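Local coordinates for protein laccase (Botrytis aclada, PDB 3SQR) that oxidises phenolic compounds at copper centres while reducing dioxygen to water, and probably acts in breaking down lignin and detoxifying its products, at residues H111-L116 with G150-Y155; N119-H124 with Y167-S172; G163-H168 with G181-N186; N290-I295 with G308-V313. All blocks are in the same frame, centred on the assembly; numbering follows the deposited sequence.

Interaction 1: H111-L116 with G150-Y155; sequences HVTNNL and GDTLTY
Strands 111-114 and 152-155 run antiparallel, their axes 157° apart and 4.5 Å at closest approach. V112 and L153 form the hydrogen-bonded pair, with V112 N to L153 O at 2.9 Å and L153 N to V112 O at 2.8 Å, while H111-T154 and T113-T152 are the flanking non-hydrogen-bonded pairs. Towards 114 the pattern slips: N114 N gives to D151 O, but N114 O receives G150 N, one residue earlier. G150, with its positive phi, suits this bend.

On the H111 and T113 face the two threonines meet hydroxyl to hydroxyl, T113 OG1 to T152 OG1 at 2.6 Å. Next to them H111 lies alongside T154, its ND1 2.8 Å from T154 OG1, close to the ring plane. Threonine and histidine give this partly exposed face polar groups that pair. In T154 the hydroxyl sits anti to the carbonyl carbon (chi1 -58°), which turns it to the imidazole. H111 NE2 is held by E69, so both ring nitrogens are engaged. On the other, buried face apolar V112 CG2 rests 3.7 Å from Y155 CD1. N114 closes an Asx turn by accepting L116 N at OD1, and its ND2 reaches N119 O and I147 O.

Strand 152-158 lies at one edge of its sheet; beyond 107-114 comes strand 67-79, whose W71 stacks on H111, and helix 551-567 meets L153 through I556 and T560.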
# COMPACT_ATOMS: atom_id res chain seq x y z
N HIS A 111 -15.67 -12.75 1.08
CA HIS A 111 -16.99 -12.17 0.94
C HIS A 111 -17.04 -10.82 1.58
O HIS A 111 -16.93 -10.75 2.81
CB HIS A 111 -18.07 -13.04 1.58
CG HIS A 111 -17.97 -14.49 1.21
ND1 HIS A 111 -18.53 -15.00 0.06
CD2 HIS A 111 -17.40 -15.53 1.85
CE1 HIS A 111 -18.28 -16.29 -0.01
NE2 HIS A 111 -17.62 -16.65 1.07
N VAL A 112 -17.16 -9.76 0.78
CA VAL A 112 -17.12 -8.40 1.28
C VAL A 112 -18.50 -7.82 1.17
O VAL A 112 -18.98 -7.55 0.06
CB VAL A 112 -16.14 -7.51 0.54
CG1 VAL A 112 -16.17 -6.11 1.12
CG2 VAL A 112 -14.67 -8.10 0.71
N THR A 113 -19.07 -7.54 2.33
CA THR A 113 -20.40 -6.90 2.38
C THR A 113 -20.26 -5.47 2.79
O THR A 113 -19.59 -5.15 3.79
CB THR A 113 -21.32 -7.63 3.39
OG1 THR A 113 -21.47 -9.03 3.02
CG2 THR A 113 -22.70 -6.90 3.48
N ASN A 114 -20.83 -4.58 1.98
CA ASN A 114 -20.80 -3.18 2.28
C ASN A 114 -21.92 -2.83 3.20
O ASN A 114 -23.04 -2.66 2.78
CB ASN A 114 -20.92 -2.28 1.01
CG ASN A 114 -20.82 -0.86 1.32
OD1 ASN A 114 -20.57 -0.46 2.48
ND2 ASN A 114 -20.91 -0.00 0.26
N ASN A 115 -21.60 -2.65 4.46
CA ASN A 115 -22.58 -2.19 5.45
C ASN A 115 -22.49 -0.72 5.83
O ASN A 115 -22.99 -0.31 6.90
CB ASN A 115 -22.55 -3.10 6.67
CG ASN A 115 -23.11 -4.45 6.36
OD1 ASN A 115 -24.23 -4.58 5.79
ND2 ASN A 115 -22.32 -5.50 6.66
N LEU A 116 -21.88 0.09 4.97
CA LEU A 116 -21.96 1.52 5.06
C LEU A 116 -23.31 1.89 4.43
O LEU A 116 -23.81 1.14 3.58
CB LEU A 116 -20.85 2.19 4.27
CG LEU A 116 -19.44 1.79 4.75
CD1 LEU A 116 -18.50 2.41 3.67
CD2 LEU A 116 -19.15 2.23 6.20
N GLY A 150 -25.21 -2.39 1.30
CA GLY A 150 -26.00 -3.62 1.49
C GLY A 150 -25.67 -4.73 0.52
O GLY A 150 -26.14 -5.83 0.72
N ASP A 151 -24.86 -4.49 -0.54
CA ASP A 151 -24.51 -5.53 -1.42
C ASP A 151 -23.22 -6.24 -0.89
O ASP A 151 -22.50 -5.71 -0.03
CB ASP A 151 -24.27 -4.97 -2.80
CG ASP A 151 -24.29 -6.01 -3.87
OD1 ASP A 151 -24.74 -7.15 -3.60
OD2 ASP A 151 -23.86 -5.70 -5.02
N THR A 152 -22.98 -7.40 -1.45
CA THR A 152 -21.83 -8.24 -1.22
C THR A 152 -21.12 -8.57 -2.53
O THR A 152 -21.77 -8.89 -3.54
CB THR A 152 -22.21 -9.53 -0.46
OG1 THR A 152 -22.81 -9.15 0.79
CG2 THR A 152 -20.94 -10.45 -0.24
N LEU A 153 -19.78 -8.54 -2.48
CA LEU A 153 -18.98 -8.99 -3.58
C LEU A 153 -18.01 -9.95 -3.00
O LEU A 153 -17.34 -9.57 -2.06
CB LEU A 153 -18.21 -7.85 -4.21
CG LEU A 153 -17.31 -8.25 -5.37
CD1 LEU A 153 -17.95 -9.14 -6.49
CD2 LEU A 153 -16.67 -6.94 -5.92
N THR A 154 -17.95 -11.13 -3.60
CA THR A 154 -16.97 -12.17 -3.19
C THR A 154 -15.74 -12.10 -4.08
O THR A 154 -15.75 -12.45 -5.24
CB THR A 154 -17.61 -13.55 -3.22
OG1 THR A 154 -18.75 -13.53 -2.33
CG2 THR A 154 -16.56 -14.66 -2.75
N TYR A 155 -14.62 -11.71 -3.47
CA TYR A 155 -13.36 -11.66 -4.17
C TYR A 155 -12.74 -13.03 -4.10
O TYR A 155 -12.76 -13.68 -3.07
CB TYR A 155 -12.46 -10.61 -3.55
CG TYR A 155 -12.95 -9.16 -3.69
CD1 TYR A 155 -13.91 -8.61 -2.84
CD2 TYR A 155 -12.45 -8.36 -4.67
CE1 TYR A 155 -14.32 -7.30 -2.95
CE2 TYR A 155 -12.83 -7.08 -4.79
CZ TYR A 155 -13.77 -6.52 -3.95
OH TYR A 155 -14.12 -5.19 -4.10

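Interaction 2: N119-H124 with Y167-S172; sequences NGTSIH and YHSHFS. With CU (copper (II) ion), chain F; CU (copper (II) ion), chain E; NAG (2-acetamido-2-deoxy-beta-D-glucopyranose), chain B; NAG (2-acetamido-2-deoxy-beta-D-glucopyranose), chain H.
H124 and H168 form an antiparallel hydrogen-bonded pair, with H124 N to H168 O and H168 N to H124 O both 2.9 Å, and two residues further along S122 O accepts H170 N at 2.8 Å. Three histidines gather here. The edge of the H124 ring, at CD2, points to the face of H168 with the planes at 74°, while H170 turns its own edge to the face of H124. H168 NE2 binds one copper at 2.0 Å; its ND1 donates to S169 O, nearly in the ring plane, which fixes the ring's rotation. H170 NE2 binds a second copper at 2.1 Å. H124 ND1 is anchored by D137 O.

F171 lays its ring against the G120 peptide, with G120 O 3.3 Å above the ring plane over its centre; glycine lets the backbone come this near. S169 OG accepts F171 N in an ST turn and also bonds to Q174. N119 carries a glycan on ND2.

H126 and H527 complete the first copper's histidine set, and H468 and H525 join H170 on the second. H124 probably serves the type 2 copper, as in relatives. Paired His-X-His motifs on neighbouring strands are the hallmark of the trinuclear cluster of multicopper oxidases.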
# COMPACT_ATOMS: atom_id res chain seq x y z
N ASN A 119 -21.73 5.30 1.26
CA ASN A 119 -20.63 5.16 0.30
C ASN A 119 -20.74 3.79 -0.34
O ASN A 119 -21.08 2.81 0.36
CB ASN A 119 -19.21 5.14 0.96
CG ASN A 119 -18.71 6.45 1.47
OD1 ASN A 119 -17.69 6.45 2.11
ND2 ASN A 119 -19.37 7.57 1.19
N GLY A 120 -20.41 3.68 -1.62
CA GLY A 120 -19.94 2.44 -2.19
C GLY A 120 -18.63 2.06 -1.48
O GLY A 120 -18.10 2.81 -0.71
N THR A 121 -18.10 0.91 -1.85
CA THR A 121 -16.75 0.55 -1.40
C THR A 121 -16.19 -0.45 -2.41
O THR A 121 -16.87 -1.01 -3.23
CB THR A 121 -16.76 0.02 0.01
OG1 THR A 121 -15.40 0.04 0.54
CG2 THR A 121 -17.32 -1.43 0.09
N SER A 122 -14.92 -0.77 -2.29
CA SER A 122 -14.26 -1.60 -3.25
C SER A 122 -12.94 -1.91 -2.61
O SER A 122 -12.24 -0.97 -2.26
CB SER A 122 -13.95 -0.80 -4.50
OG SER A 122 -13.46 -1.69 -5.46
N ILE A 123 -12.59 -3.18 -2.48
CA ILE A 123 -11.45 -3.56 -1.65
C ILE A 123 -10.36 -4.09 -2.52
O ILE A 123 -10.57 -5.05 -3.28
CB ILE A 123 -11.82 -4.63 -0.64
CG1 ILE A 123 -13.06 -4.23 0.13
CG2 ILE A 123 -10.60 -4.94 0.35
CD1 ILE A 123 -13.10 -2.87 0.76
N HIS A 124 -9.18 -3.48 -2.37
CA HIS A 124 -7.98 -3.83 -3.08
C HIS A 124 -7.01 -4.61 -2.14
O HIS A 124 -6.87 -4.36 -0.98
CB HIS A 124 -7.30 -2.58 -3.63
CG HIS A 124 -5.94 -2.82 -4.17
ND1 HIS A 124 -5.71 -3.60 -5.29
CD2 HIS A 124 -4.73 -2.33 -3.80
CE1 HIS A 124 -4.40 -3.66 -5.52
NE2 HIS A 124 -3.79 -2.87 -4.65
N TYR A 167 -4.65 -5.11 2.85
CA TYR A 167 -5.81 -4.91 1.96
C TYR A 167 -6.45 -3.63 2.41
O TYR A 167 -6.42 -3.29 3.61
CB TYR A 167 -6.78 -6.09 2.01
CG TYR A 167 -7.40 -6.36 3.34
CD1 TYR A 167 -6.75 -7.03 4.32
CD2 TYR A 167 -8.72 -5.96 3.60
CE1 TYR A 167 -7.36 -7.30 5.57
CE2 TYR A 167 -9.32 -6.22 4.82
CZ TYR A 167 -8.63 -6.88 5.81
OH TYR A 167 -9.24 -7.09 6.99
N HIS A 168 -7.11 -2.92 1.48
CA HIS A 168 -7.68 -1.67 1.89
C HIS A 168 -8.71 -1.24 0.90
O HIS A 168 -8.67 -1.63 -0.23
CB HIS A 168 -6.65 -0.58 2.04
CG HIS A 168 -5.81 -0.30 0.81
ND1 HIS A 168 -6.21 0.57 -0.19
CD2 HIS A 168 -4.56 -0.69 0.49
CE1 HIS A 168 -5.25 0.64 -1.10
NE2 HIS A 168 -4.22 -0.09 -0.69
N SER A 169 -9.60 -0.40 1.34
CA SER A 169 -10.51 0.18 0.34
C SER A 169 -9.73 0.98 -0.67
O SER A 169 -8.79 1.68 -0.33
CB SER A 169 -11.55 1.08 0.98
OG SER A 169 -12.28 1.74 -0.05
N HIS A 170 -10.13 0.86 -1.95
CA HIS A 170 -9.57 1.67 -2.97
C HIS A 170 -10.68 2.61 -3.49
O HIS A 170 -10.55 3.22 -4.53
CB HIS A 170 -9.00 0.82 -4.08
CG HIS A 170 -7.76 1.36 -4.69
ND1 HIS A 170 -7.69 2.60 -5.25
CD2 HIS A 170 -6.50 0.83 -4.79
CE1 HIS A 170 -6.47 2.80 -5.73
NE2 HIS A 170 -5.72 1.75 -5.44
N PHE A 171 -11.69 2.84 -2.67
CA PHE A 171 -12.82 3.69 -3.02
C PHE A 171 -12.60 5.01 -2.29
O PHE A 171 -12.71 5.12 -1.04
CB PHE A 171 -14.11 3.03 -2.59
CG PHE A 171 -15.33 3.85 -2.87
CD1 PHE A 171 -15.71 4.83 -1.98
CD2 PHE A 171 -16.08 3.58 -3.97
CE1 PHE A 171 -16.85 5.57 -2.21
CE2 PHE A 171 -17.25 4.31 -4.23
CZ PHE A 171 -17.61 5.32 -3.35
N SER A 172 -12.15 5.99 -3.06
CA SER A 172 -11.96 7.32 -2.53
C SER A 172 -11.08 7.27 -1.26
O SER A 172 -10.09 6.50 -1.25
CB SER A 172 -13.35 8.06 -2.36
OG SER A 172 -13.15 9.37 -1.81
CU CU F . -2.45 0.14 -1.59
CU CU E . -3.73 1.38 -5.83
C1 NAG B . -18.91 8.83 1.66
C2 NAG B . -19.08 10.08 0.83
C3 NAG B . -18.59 11.39 1.43
C4 NAG B . -19.23 11.52 2.79
C5 NAG B . -19.04 10.22 3.60
C6 NAG B . -19.88 10.19 4.86
C7 NAG B . -19.22 9.22 -1.48
C8 NAG B . -18.48 9.24 -2.79
N2 NAG B . -18.59 9.91 -0.52
O3 NAG B . -18.93 12.43 0.53
O4 NAG B . -18.66 12.55 3.55
O5 NAG B . -19.46 9.07 2.91
O6 NAG B . -19.28 9.30 5.78
O7 NAG B . -20.29 8.63 -1.39
C1 NAG H . -21.46 6.75 8.84
C2 NAG H . -22.11 7.34 7.63
C3 NAG H . -22.26 8.83 7.82
C4 NAG H . -23.02 9.18 9.10
C5 NAG H . -22.31 8.45 10.23
C6 NAG H . -23.05 8.73 11.55
C7 NAG H . -21.35 6.33 5.58
C8 NAG H . -20.26 6.35 4.56
N2 NAG H . -21.20 7.18 6.51
O3 NAG H . -22.88 9.36 6.68
O4 NAG H . -22.93 10.58 9.31
O5 NAG H . -22.32 7.06 9.94
O6 NAG H . -24.33 8.13 11.45
O7 NAG H . -22.27 5.54 5.50
O HOH W 1 -3.55 1.16 -3.76

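Interaction 3: G163-H168 with G181-N186; sequences GTTWYH and GPLIIN. With CU (copper (II) ion), chain F.
Y167 and G181 meet ring to backbone. The phenol lies flat on the glycine, G181 N standing 3.9 Å above the ring plane over its centre, and P182 O comes in at the ring's edge, 3.5 Å from Y167 CE1. Having no side chain, G181 can take the ring directly on its main chain. At the next hydrogen-bonded pair, T165 and L183 lie side by side, T165 CG2 touching L183 CG at 3.8 Å: a methyl group and a branched aliphatic chain suit this buried face, while T165 OG1 bonds to H126 O.

Beneath these side chains the strands are tied by three hydrogen-bonded pairs, G163-I185, T165-L183 and Y167-G181. The bond from I185 N to G163 O is almost straight (176°), whereas L183 N reaches T165 O from well above the carbonyl plane. G163 suits its place because its backbone angles leave no room for a CB beside the preceding carbonyl.

W166 turns from the partner strand, though its CB touches G181 O at 3.2 Å. With CG between the backbone N and the carbonyl carbon (chi1 58°), the indole of W166 swings to the copper bound by H168, W166 CZ2 3.5 Å from the metal, where it stacks on H126.

The two strands form a hairpin within a sheet ordered 100-103, 180-186, 163-169, 123-125. I100 packs on Y167 and L183, while strands 195-205 and 262-269 receive T164 and I184; T164 OG1 bonds to D312 and to R266.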
# COMPACT_ATOMS: atom_id res chain seq x y z
N GLY A 163 4.71 -13.01 1.66
CA GLY A 163 5.28 -11.92 2.43
C GLY A 163 4.18 -11.07 3.06
O GLY A 163 3.12 -11.56 3.44
N THR A 164 4.51 -9.82 3.24
CA THR A 164 3.69 -8.85 3.93
C THR A 164 3.01 -7.90 2.99
O THR A 164 3.64 -7.17 2.21
CB THR A 164 4.60 -8.00 4.85
OG1 THR A 164 5.29 -8.87 5.76
CG2 THR A 164 3.79 -6.99 5.63
N THR A 165 1.72 -7.83 3.16
CA THR A 165 0.98 -6.77 2.51
C THR A 165 -0.24 -6.43 3.33
O THR A 165 -0.32 -6.75 4.53
CB THR A 165 0.72 -7.03 1.00
OG1 THR A 165 0.35 -5.78 0.42
CG2 THR A 165 -0.36 -8.13 0.78
N TRP A 166 -1.17 -5.75 2.69
CA TRP A 166 -2.32 -5.22 3.37
C TRP A 166 -3.43 -5.18 2.35
O TRP A 166 -3.17 -5.22 1.17
CB TRP A 166 -2.03 -3.85 3.97
CG TRP A 166 -1.58 -2.73 3.05
CD1 TRP A 166 -0.54 -2.75 2.13
CD2 TRP A 166 -2.09 -1.40 3.03
NE1 TRP A 166 -0.38 -1.49 1.59
CE2 TRP A 166 -1.33 -0.66 2.10
CE3 TRP A 166 -3.12 -0.75 3.71
CZ2 TRP A 166 -1.63 0.68 1.79
CZ3 TRP A 166 -3.40 0.57 3.45
CH2 TRP A 166 -2.67 1.30 2.49
N TYR A 167 -4.65 -5.11 2.85
CA TYR A 167 -5.81 -4.91 1.96
C TYR A 167 -6.45 -3.63 2.41
O TYR A 167 -6.42 -3.29 3.61
CB TYR A 167 -6.78 -6.09 2.01
CG TYR A 167 -7.40 -6.36 3.34
CD1 TYR A 167 -6.75 -7.03 4.32
CD2 TYR A 167 -8.72 -5.96 3.60
CE1 TYR A 167 -7.36 -7.30 5.57
CE2 TYR A 167 -9.32 -6.22 4.82
CZ TYR A 167 -8.63 -6.88 5.81
OH TYR A 167 -9.24 -7.09 6.99
N HIS A 168 -7.11 -2.92 1.48
CA HIS A 168 -7.68 -1.67 1.89
C HIS A 168 -8.71 -1.24 0.90
O HIS A 168 -8.67 -1.63 -0.23
CB HIS A 168 -6.65 -0.58 2.04
CG HIS A 168 -5.81 -0.30 0.81
ND1 HIS A 168 -6.21 0.57 -0.19
CD2 HIS A 168 -4.56 -0.69 0.49
CE1 HIS A 168 -5.25 0.64 -1.10
NE2 HIS A 168 -4.22 -0.09 -0.69
N GLY A 181 -6.49 -3.57 6.50
CA GLY A 181 -6.09 -4.65 7.40
C GLY A 181 -4.89 -5.32 6.83
O GLY A 181 -4.46 -5.01 5.69
N PRO A 182 -4.26 -6.20 7.63
CA PRO A 182 -3.07 -6.87 7.17
C PRO A 182 -3.42 -8.10 6.34
O PRO A 182 -4.37 -8.81 6.64
CB PRO A 182 -2.39 -7.27 8.47
CG PRO A 182 -3.49 -7.47 9.47
CD PRO A 182 -4.62 -6.53 9.01
N LEU A 183 -2.61 -8.36 5.31
CA LEU A 183 -2.70 -9.57 4.55
C LEU A 183 -1.31 -10.19 4.53
O LEU A 183 -0.41 -9.63 3.91
CB LEU A 183 -3.14 -9.21 3.14
CG LEU A 183 -3.14 -10.32 2.07
CD1 LEU A 183 -3.83 -11.58 2.42
CD2 LEU A 183 -3.85 -9.71 0.78
N ILE A 184 -1.15 -11.27 5.25
CA ILE A 184 0.14 -11.94 5.47
C ILE A 184 0.06 -13.26 4.78
O ILE A 184 -0.87 -14.04 5.04
CB ILE A 184 0.42 -12.12 6.94
CG1 ILE A 184 0.66 -10.76 7.56
CG2 ILE A 184 1.68 -12.88 7.14
CD1 ILE A 184 0.80 -10.79 9.13
N ILE A 185 1.01 -13.50 3.89
CA ILE A 185 1.07 -14.76 3.15
C ILE A 185 2.38 -15.45 3.57
O ILE A 185 3.46 -14.97 3.31
CB ILE A 185 0.96 -14.58 1.62
CG1 ILE A 185 -0.31 -13.73 1.26
CG2 ILE A 185 0.94 -15.96 0.91
CD1 ILE A 185 -0.14 -12.95 -0.09
N ASN A 186 2.23 -16.58 4.25
CA ASN A 186 3.43 -17.27 4.71
C ASN A 186 4.10 -17.96 3.58
O ASN A 186 3.52 -18.37 2.58
CB ASN A 186 3.15 -18.18 5.88
CG ASN A 186 2.86 -17.38 7.14
OD1 ASN A 186 3.71 -16.61 7.67
ND2 ASN A 186 1.66 -17.52 7.58
CU CU F . -2.45 0.14 -1.59

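Interaction 4: N290-I295 with G308-V313; sequences NDLVPI and GQRYDV
A buried Asp-Arg contact, part hydrogen bonds and part stacked salt bridge, ties D291 at the tip of a tight hairpin to R310 at the start of strand 310-316, in the second multicopper oxidase domain. D291 N gives to R310 O at 2.8 Å, and R310 N gives to D291 OD1 at 2.9 Å, almost linearly (170°). The carboxylate also stacks on the guanidinium, the planes 3° apart and D291 CG over one face. D291 OD1 to R310 NH1, 3.5 Å, is therefore a salt bridge of charge alone, with no N-H aimed at the oxygen.

D291 is the second residue of the type II' turn N290-V293, which links strands 285-290 and 293-300 as a beta hairpin of the cupredoxin-like sheet. R310, long enough to lie over it, bends at chi2 (82°) and chi3, so that L292 CG meets the guanidinium edge 3.5 Å from R310 NH2. Its NH1 donates to G308 O, NE to T164 O, and NH2 bridges to D500. Aspartate suits this place: OD1 also meets R499, and OD2 takes the backbone nitrogens of D500 and V501. N290 CB packs 3.6 Å from Y311 CE1. Two waters span D291 O and D312 OD1, while D312 OD2 forms a salt bridge with R264.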
# COMPACT_ATOMS: atom_id res chain seq x y z
N ASN A 290 11.23 -6.38 0.65
CA ASN A 290 10.55 -5.17 0.38
C ASN A 290 9.26 -5.48 -0.36
O ASN A 290 9.23 -6.30 -1.23
CB ASN A 290 11.44 -4.15 -0.32
CG ASN A 290 11.99 -4.55 -1.70
OD1 ASN A 290 11.48 -5.44 -2.45
ND2 ASN A 290 12.98 -3.82 -2.10
N ASP A 291 8.19 -4.83 0.08
CA ASP A 291 6.89 -5.22 -0.40
C ASP A 291 6.75 -6.74 -0.42
O ASP A 291 6.92 -7.32 0.62
CB ASP A 291 6.68 -4.53 -1.76
CG ASP A 291 6.75 -3.00 -1.65
OD1 ASP A 291 6.83 -2.46 -0.52
OD2 ASP A 291 6.70 -2.33 -2.73
N LEU A 292 6.38 -7.38 -1.55
CA LEU A 292 6.24 -8.85 -1.62
C LEU A 292 7.40 -9.52 -2.34
O LEU A 292 7.25 -10.61 -2.89
CB LEU A 292 4.89 -9.27 -2.21
CG LEU A 292 3.68 -8.95 -1.32
CD1 LEU A 292 2.36 -8.76 -2.22
CD2 LEU A 292 3.45 -10.03 -0.33
N VAL A 293 8.57 -8.92 -2.17
CA VAL A 293 9.81 -9.46 -2.79
C VAL A 293 10.90 -9.58 -1.74
O VAL A 293 11.43 -8.57 -1.22
CB VAL A 293 10.24 -8.53 -3.86
CG1 VAL A 293 11.55 -9.01 -4.56
CG2 VAL A 293 9.11 -8.31 -4.94
N PRO A 294 11.29 -10.81 -1.47
CA PRO A 294 12.42 -11.05 -0.60
C PRO A 294 13.71 -10.49 -1.19
O PRO A 294 13.96 -10.57 -2.38
CB PRO A 294 12.43 -12.58 -0.53
CG PRO A 294 11.06 -12.97 -0.73
CD PRO A 294 10.64 -12.09 -1.81
N ILE A 295 14.53 -9.88 -0.32
CA ILE A 295 15.76 -9.25 -0.76
C ILE A 295 16.93 -9.88 -0.01
O ILE A 295 16.75 -10.51 1.00
CB ILE A 295 15.79 -7.71 -0.55
CG1 ILE A 295 15.66 -7.32 0.91
CG2 ILE A 295 14.61 -7.01 -1.37
CD1 ILE A 295 16.01 -5.81 1.22
N GLY A 308 2.26 2.74 1.49
CA GLY A 308 1.93 1.52 0.78
C GLY A 308 3.10 0.55 0.66
O GLY A 308 2.85 -0.63 0.35
N GLN A 309 4.30 1.03 0.97
CA GLN A 309 5.47 0.19 1.08
C GLN A 309 5.43 -0.69 2.33
O GLN A 309 4.88 -0.29 3.37
CB GLN A 309 6.74 1.01 1.09
CG GLN A 309 7.04 1.61 -0.21
CD GLN A 309 8.43 2.21 -0.28
OE1 GLN A 309 8.92 2.75 0.70
NE2 GLN A 309 9.00 2.21 -1.47
N ARG A 310 6.05 -1.90 2.21
CA ARG A 310 6.22 -2.84 3.27
C ARG A 310 7.65 -3.14 3.32
O ARG A 310 8.31 -3.09 2.30
CB ARG A 310 5.44 -4.16 3.09
CG ARG A 310 3.95 -3.98 3.18
CD ARG A 310 3.37 -3.50 1.90
NE ARG A 310 3.41 -4.56 0.92
CZ ARG A 310 3.39 -4.37 -0.41
NH1 ARG A 310 3.45 -3.17 -0.94
NH2 ARG A 310 3.36 -5.44 -1.20
N TYR A 311 8.12 -3.41 4.52
CA TYR A 311 9.41 -4.06 4.71
C TYR A 311 9.25 -5.11 5.74
O TYR A 311 8.57 -4.92 6.77
CB TYR A 311 10.44 -3.05 5.16
CG TYR A 311 10.94 -2.15 4.08
CD1 TYR A 311 11.92 -2.56 3.19
CD2 TYR A 311 10.39 -0.89 3.91
CE1 TYR A 311 12.38 -1.72 2.22
CE2 TYR A 311 10.86 -0.03 2.94
CZ TYR A 311 11.84 -0.45 2.09
OH TYR A 311 12.29 0.38 1.15
N ASP A 312 9.99 -6.20 5.55
CA ASP A 312 10.07 -7.21 6.55
C ASP A 312 11.51 -7.04 7.07
O ASP A 312 12.46 -6.92 6.29
CB ASP A 312 9.93 -8.62 6.02
CG ASP A 312 8.52 -8.99 5.67
OD1 ASP A 312 8.11 -8.52 4.63
OD2 ASP A 312 7.84 -9.74 6.40
N VAL A 313 11.58 -6.97 8.39
CA VAL A 313 12.89 -6.91 9.08
C VAL A 313 12.96 -7.94 10.19
O VAL A 313 12.01 -8.31 10.82
CB VAL A 313 13.15 -5.49 9.64
CG1 VAL A 313 13.02 -4.43 8.53
CG2 VAL A 313 12.12 -5.19 10.81
O HOH W 2 8.16 -6.27 2.98
O HOH W 3 7.29 -9.45 2.15

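How the interactions relate
From the N terminus, 111-116 and 119-124 come first, each waiting for a later partner. Interaction 1 closes its loop at 150-155 and interaction 2 at 167-172, so the two cross; N114 and Y155 also bond directly to the 119-124 segment, tying the first domain's two sheets together. Strand 163-169 then serves both neighbours: interaction 2 ends on it and interaction 3 begins there, sharing Y167 and H168, and interaction 3 closes a short hairpin at 181-186. Interaction 4 follows in series, in the second multicopper oxidase domain, with another short loop of its own. T164, on interaction 3, bonds to R310 and D312 of interaction 4, joining the two domains close to the copper cluster.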